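Local coordinates for beta-lactamase (Chitinophaga pinensis, PDB 6N36), which probably hydrolyses the amide bond of beta-lactam antibiotics as a two-zinc enzyme of the metallo-beta-lactamase superfamily, at residues L29-G33 with H65-F71; N118-V122 with M197-V203. All blocks are in the same frame, centred on the assembly; numbering follows the deposited sequence. Where two conformers were deposited one is given.

Overall arrangement
Both segments of contact 1 precede those of contact 2 in the sequence, and the contacts lie on opposite sides of the chain's centre, their centres about 35 Å apart and nearest atoms about 21 Å apart. Contact 1 packs helix 58-69 against strand 29-31 of the seven-stranded sheet, one of the two mixed sheets that the alpha-beta/beta-alpha fold of this superfamily brings together. Contact 2 contains no strand; it joins two loops, one following helix 110-114 and the other leading into helix 203-215. The Asp-120 side chain of contact 2 lies about 7 Å from a zinc ion and Gly-33 of contact 1 about 13 Å, so contact 2 probably borders the metal site while contact 1 is structural packing.

Contact 1 of 2, residues L29-G33 with H65-F71; sequences LYYIG and HMKTLGF
Tyr-30 presents its ring to Leu-69 and to Phe-71, which follows helix 58-69. Phe-71 comes in edge-to-face, its CE2 3.7 Å from Tyr-30 CZ and displaced toward the rim, with the planes at 65°. Leu-69 runs past Tyr-30 in the opposite direction, bringing CD1 to 3.8 Å from Tyr-30 CD2. Tyrosine suits the place because its flat ring offers a face to the Phe-71 edge. Gly-70, with its positive phi, closes the helix in a Schellman motif, a place where glycine is at ease, and the chain then turns to deliver Phe-71.

At Ile-32 the two branches of the side chain reach Leu-69 and Met-66, while CB lies 3.9 Å from His-65 CB. CG2 meets Leu-69 CD1 at 3.5 Å, and CG1, placed between the backbone N and the carbonyl carbon (chi1 60°), carries CD1 to 4.0 Å from Met-66 CG. The backbone of Ile-32 takes part too: His-65 ND1 donates to Ile-32 O over 2.7 Å in a nearly straight bond (173°). The oxygen lies in the imidazole plane, though the donor stands well above the carbonyl plane. Since His-65 NE2 bonds Asp-19, the ring is fixed at both nitrogens. Gly-33 O lies at the same ring edge, near CE1.

Strand 29-31 lies between strands 23-26 and 40-42, and the helix reaches past it, with Met-66 resting on Leu-41 of strand 40-42 and His-48 of strand 48-51.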
loop_
_atom_site.group_PDB
_atom_site.type_symbol
_atom_site.label_atom_id
_atom_site.label_comp_id
_atom_site.label_asym_id
_atom_site.label_seq_id
_atom_site.Cartn_x
_atom_site.Cartn_y
_atom_site.Cartn_z
ATOM N N LEU A 29 -13.270 -3.661 -6.574
ATOM C CA LEU A 29 -11.818 -3.574 -6.284
ATOM C C LEU A 29 -11.036 -4.321 -7.353
ATOM O O LEU A 29 -11.316 -5.519 -7.625
ATOM C CB LEU A 29 -11.546 -4.193 -4.917
ATOM C CG LEU A 29 -10.074 -4.385 -4.592
ATOM C CD1 LEU A 29 -9.330 -3.067 -4.446
ATOM C CD2 LEU A 29 -9.899 -5.231 -3.339
ATOM N N TYR A 30 -10.128 -3.624 -7.981
ATOM C CA TYR A 30 -9.328 -4.125 -9.112
ATOM C C TYR A 30 -7.841 -4.024 -8.743
ATOM O O TYR A 30 -7.376 -3.058 -8.086
ATOM C CB TYR A 30 -9.575 -3.305 -10.375
ATOM C CG TYR A 30 -11.000 -3.355 -10.849
ATOM C CD1 TYR A 30 -11.962 -2.525 -10.282
ATOM C CD2 TYR A 30 -11.410 -4.241 -11.827
ATOM C CE1 TYR A 30 -13.291 -2.589 -10.651
ATOM C CE2 TYR A 30 -12.742 -4.272 -12.244
ATOM C CZ TYR A 30 -13.693 -3.469 -11.623
ATOM O OH TYR A 30 -15.027 -3.460 -12.012
ATOM N N TYR A 31 -7.095 -4.972 -9.290
ATOM C CA TYR A 31 -5.622 -4.996 -9.271
ATOM C C TYR A 31 -5.132 -4.324 -10.552
ATOM O O TYR A 31 -5.495 -4.762 -11.643
ATOM C CB TYR A 31 -5.062 -6.413 -9.205
ATOM C CG TYR A 31 -3.561 -6.449 -8.999
ATOM C CD1 TYR A 31 -3.020 -6.413 -7.721
ATOM C CD2 TYR A 31 -2.664 -6.456 -10.073
ATOM C CE1 TYR A 31 -1.666 -6.416 -7.517
ATOM C CE2 TYR A 31 -1.296 -6.469 -9.865
ATOM C CZ TYR A 31 -0.790 -6.500 -8.584
ATOM O OH TYR A 31 0.552 -6.480 -8.332
ATOM N N ILE A 32 -4.353 -3.264 -10.468
ATOM C CA ILE A 32 -3.793 -2.550 -11.648
ATOM C C ILE A 32 -2.273 -2.356 -11.504
ATOM O O ILE A 32 -1.712 -1.498 -12.177
ATOM C CB ILE A 32 -4.516 -1.217 -11.897
ATOM C CG1 ILE A 32 -4.432 -0.223 -10.723
ATOM C CG2 ILE A 32 -5.949 -1.502 -12.298
ATOM C CD1 ILE A 32 -4.857 1.165 -11.121
ATOM N N GLY A 33 -1.644 -3.149 -10.659
ATOM C CA GLY A 33 -0.222 -3.013 -10.362
ATOM C C GLY A 33 0.657 -3.754 -11.338
ATOM O O GLY A 33 0.225 -4.144 -12.408
ATOM N N HIS A 65 -3.535 0.287 -17.646
ATOM C CA HIS A 65 -4.267 -0.825 -17.015
ATOM C C HIS A 65 -5.717 -0.401 -16.832
ATOM O O HIS A 65 -6.612 -1.231 -16.989
ATOM C CB HIS A 65 -3.600 -1.174 -15.700
ATOM C CG HIS A 65 -2.355 -1.951 -15.868
ATOM N ND1 HIS A 65 -1.512 -2.227 -14.801
ATOM C CD2 HIS A 65 -1.769 -2.473 -16.955
ATOM C CE1 HIS A 65 -0.490 -2.929 -15.242
ATOM N NE2 HIS A 65 -0.622 -3.108 -16.544
ATOM N N MET A 66 -5.920 0.848 -16.436
ATOM C CA MET A 66 -7.301 1.353 -16.236
ATOM C C MET A 66 -8.058 1.330 -17.570
ATOM O O MET A 66 -9.216 0.852 -17.577
ATOM C CB MET A 66 -7.260 2.728 -15.609
ATOM C CG MET A 66 -6.944 2.643 -14.144
ATOM S SD MET A 66 -6.911 4.243 -13.322
ATOM C CE MET A 66 -8.678 4.591 -13.392
ATOM N N LYS A 67 -7.399 1.703 -18.665
ATOM C CA LYS A 67 -8.036 1.689 -20.001
ATOM C C LYS A 67 -8.434 0.239 -20.310
ATOM O O LYS A 67 -9.581 -0.012 -20.789
ATOM C CB LYS A 67 -7.078 2.265 -21.045
ATOM C CG LYS A 67 -7.634 2.290 -22.462
ATOM C CD LYS A 67 -6.605 2.658 -23.531
ATOM C CE LYS A 67 -6.983 2.104 -24.895
ATOM N NZ LYS A 67 -5.897 2.185 -25.913
ATOM N N THR A 68 -7.522 -0.732 -20.116
ATOM C CA THR A 68 -7.818 -2.165 -20.364
ATOM C C THR A 68 -9.101 -2.599 -19.638
ATOM O O THR A 68 -9.870 -3.376 -20.214
ATOM C CB THR A 68 -6.651 -3.075 -19.960
ATOM O OG1 THR A 68 -5.598 -2.725 -20.864
ATOM C CG2 THR A 68 -7.009 -4.539 -19.981
ATOM N N LEU A 69 -9.319 -2.135 -18.395
ATOM C CA LEU A 69 -10.498 -2.476 -17.573
ATOM C C LEU A 69 -11.741 -1.648 -17.966
ATOM O O LEU A 69 -12.829 -2.011 -17.433
ATOM C CB LEU A 69 -10.177 -2.229 -16.103
ATOM C CG LEU A 69 -9.092 -3.142 -15.506
ATOM C CD1 LEU A 69 -8.780 -2.679 -14.078
ATOM C CD2 LEU A 69 -9.522 -4.581 -15.552
ATOM N N GLY A 70 -11.575 -0.568 -18.732
ATOM C CA GLY A 70 -12.646 0.312 -19.212
ATOM C C GLY A 70 -12.895 1.500 -18.303
ATOM O O GLY A 70 -13.987 2.121 -18.415
ATOM N N PHE A 71 -11.890 1.911 -17.517
ATOM C CA PHE A 71 -12.022 3.098 -16.641
ATOM C C PHE A 71 -11.061 4.190 -17.109
ATOM O O PHE A 71 -9.994 3.887 -17.740
ATOM C CB PHE A 71 -11.722 2.752 -15.192
ATOM C CG PHE A 71 -12.597 1.645 -14.655
ATOM C CD1 PHE A 71 -13.950 1.901 -14.460
ATOM C CD2 PHE A 71 -12.104 0.388 -14.375
ATOM C CE1 PHE A 71 -14.794 0.913 -13.974
ATOM C CE2 PHE A 71 -12.952 -0.615 -13.914
ATOM C CZ PHE A 71 -14.287 -0.334 -13.706
#

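Contact 2 of 2, residues N118-V122 with M197-V203; sequences NSDYV and MPLYPEV
Tyr-121 and Tyr-200 meet edge-to-face: the edge of the Tyr-200 ring points at the face of Tyr-121, with centroids 4.8 Å apart and planes at 77°. Tyr-200 CD2 stands over the middle of that face and comes within 3.5 Å of Tyr-121 CE1. Tyr-200 CB adds an off-centre CH-pi contact to the same ring. Val-122 CG2 covers the opposite face near its rim, so the Tyr-121 ring is sandwiched. With CG between the backbone N and the carbonyl carbon (chi1 75°), Tyr-121 sends its ring across to the 197-203 loop.

Met-197 approaches the ring edge, CG 3.9 Å from Tyr-121 CD2. Bends at chi2 and chi3 curl its chain back until CE lies 3.7 Å from Tyr-121 O. Val-203 crosses the tyrosine at about a right angle, with CG2 3.7 Å from Tyr-121 OH, while Leu-199 packs CB against Tyr-121 CB. The flexible methionine chain follows the ring edge, and the compact Val-203 methyl fits beside the hydroxyl.

Two type I turns share Tyr-200 and shape the receiving loop. Tyr-200 O is gripped by Met-197 N and Val-203 N, which arrive from opposite faces of its plane. In the other loop, Asp-120 OD1 accepts from Val-122 N at 3.0 Å, forming an Asx turn, and also from Met-123 N. Pointing away from the 197-203 loop, Asp-120 touches the zinc ligand His-85.

Between the segments a water donates to Tyr-121 O (2.8 Å) and accepts from Leu-199 N, satisfying both. Tyr-200 OH is anchored on Asp-206 OD2. Held between Val-122 and Tyr-200 and tethered by its hydroxyl to Gly-159 O, the Tyr-121 ring is restrained in orientation.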
loop_
_atom_site.group_PDB
_atom_site.type_symbol
_atom_site.label_atom_id
_atom_site.label_comp_id
_atom_site.label_asym_id
_atom_site.label_seq_id
_atom_site.Cartn_x
_atom_site.Cartn_y
_atom_site.Cartn_z
ATOM N N ASN A 118 13.560 12.484 1.790
ATOM C CA ASN A 118 14.880 12.919 2.304
ATOM C C ASN A 118 14.954 12.733 3.841
ATOM O O ASN A 118 16.064 12.539 4.337
ATOM C CB ASN A 118 15.179 14.346 1.853
ATOM C CG ASN A 118 16.542 14.789 2.315
ATOM O OD1 ASN A 118 17.560 14.147 2.024
ATOM N ND2 ASN A 118 16.532 15.875 3.070
ATOM N N SER A 119 13.822 12.694 4.546
ATOM C CA SER A 119 13.780 12.450 6.019
ATOM C C SER A 119 13.620 10.964 6.369
ATOM O O SER A 119 13.432 10.676 7.551
ATOM C CB SER A 119 12.714 13.283 6.660
ATOM O OG SER A 119 11.424 13.071 6.113
ATOM N N ASP A 120 13.774 10.038 5.409
ATOM C CA ASP A 120 13.553 8.607 5.693
ATOM C C ASP A 120 14.521 8.114 6.769
ATOM O O ASP A 120 15.744 8.361 6.690
ATOM C CB ASP A 120 13.702 7.777 4.432
ATOM C CG ASP A 120 13.222 6.354 4.642
ATOM O OD1 ASP A 120 14.019 5.506 5.137
ATOM O OD2 ASP A 120 12.012 6.132 4.406
ATOM N N TYR A 121 14.029 7.401 7.775
ATOM C CA TYR A 121 14.886 7.054 8.933
ATOM C C TYR A 121 15.966 6.049 8.588
ATOM O O TYR A 121 16.945 5.945 9.352
ATOM C CB TYR A 121 14.053 6.572 10.120
ATOM C CG TYR A 121 13.477 5.179 10.046
ATOM C CD1 TYR A 121 12.267 4.902 9.443
ATOM C CD2 TYR A 121 14.105 4.128 10.692
ATOM C CE1 TYR A 121 11.702 3.624 9.476
ATOM C CE2 TYR A 121 13.570 2.857 10.726
ATOM C CZ TYR A 121 12.351 2.586 10.120
ATOM O OH TYR A 121 11.818 1.316 10.209
ATOM N N VAL A 122 15.871 5.357 7.454
ATOM C CA VAL A 122 16.912 4.394 6.997
ATOM C C VAL A 122 17.620 5.026 5.801
ATOM O O VAL A 122 18.853 5.156 5.842
ATOM C CB VAL A 122 16.330 3.013 6.644
ATOM C CG1 VAL A 122 17.392 2.057 6.042
ATOM C CG2 VAL A 122 15.620 2.347 7.793
ATOM N N MET A 197 15.984 4.211 16.470
ATOM C CA MET A 197 16.792 4.764 15.379
ATOM C C MET A 197 16.885 6.267 15.569
ATOM O O MET A 197 15.970 6.912 16.125
ATOM C CB MET A 197 16.186 4.449 14.023
ATOM C CG MET A 197 16.351 2.991 13.667
ATOM S SD MET A 197 18.009 2.617 13.178
ATOM C CE MET A 197 17.994 3.149 11.467
ATOM N N PRO A 198 18.016 6.866 15.214
ATOM C CA PRO A 198 18.193 8.306 15.460
ATOM C C PRO A 198 17.066 9.202 14.916
ATOM O O PRO A 198 16.688 10.170 15.580
ATOM C CB PRO A 198 19.533 8.565 14.765
ATOM C CG PRO A 198 20.282 7.304 15.033
ATOM C CD PRO A 198 19.272 6.231 14.712
ATOM N N LEU A 199 16.558 8.945 13.710
ATOM C CA LEU A 199 15.433 9.726 13.158
ATOM C C LEU A 199 14.074 9.062 13.442
ATOM O O LEU A 199 13.042 9.575 12.961
ATOM C CB LEU A 199 15.655 9.893 11.664
ATOM C CG LEU A 199 16.888 10.685 11.263
ATOM C CD1 LEU A 199 16.865 10.905 9.757
ATOM C CD2 LEU A 199 16.987 12.020 11.976
ATOM N N TYR A 200 14.041 7.971 14.233
ATOM C CA TYR A 200 12.790 7.279 14.633
ATOM C C TYR A 200 12.953 6.543 15.947
ATOM O O TYR A 200 13.070 5.309 16.016
ATOM C CB TYR A 200 12.372 6.394 13.479
ATOM C CG TYR A 200 11.011 5.773 13.533
ATOM C CD1 TYR A 200 10.029 6.148 14.447
ATOM C CD2 TYR A 200 10.702 4.755 12.667
ATOM C CE1 TYR A 200 8.793 5.514 14.447
ATOM C CE2 TYR A 200 9.468 4.163 12.619
ATOM C CZ TYR A 200 8.496 4.538 13.533
ATOM O OH TYR A 200 7.248 3.940 13.487
ATOM N N PRO A 201 13.058 7.261 17.077
ATOM C CA PRO A 201 13.329 6.599 18.348
ATOM C C PRO A 201 12.237 5.596 18.747
ATOM O O PRO A 201 12.617 4.634 19.439
ATOM C CB PRO A 201 13.413 7.743 19.358
ATOM C CG PRO A 201 13.754 8.945 18.520
ATOM C CD PRO A 201 13.160 8.722 17.169
ATOM N N GLU A 202 11.009 5.761 18.286
ATOM C CA GLU A 202 9.900 4.851 18.706
ATOM C C GLU A 202 9.763 3.643 17.781
ATOM O O GLU A 202 8.782 2.916 17.911
ATOM C CB GLU A 202 8.611 5.653 18.814
ATOM C CG GLU A 202 8.736 6.780 19.816
ATOM C CD GLU A 202 8.987 6.372 21.257
ATOM O OE1 GLU A 202 7.993 5.974 21.890
ATOM O OE2 GLU A 202 10.178 6.466 21.749
ATOM N N VAL A 203 10.715 3.430 16.885
ATOM C CA VAL A 203 10.566 2.403 15.847
ATOM C C VAL A 203 10.228 1.031 16.455
ATOM O O VAL A 203 9.330 0.379 15.913
ATOM C CB VAL A 203 11.813 2.343 14.965
ATOM C CG1 VAL A 203 13.076 1.992 15.714
ATOM C CG2 VAL A 203 11.587 1.407 13.852
HETATM O O HOH W 1 17.644 6.880 11.857
#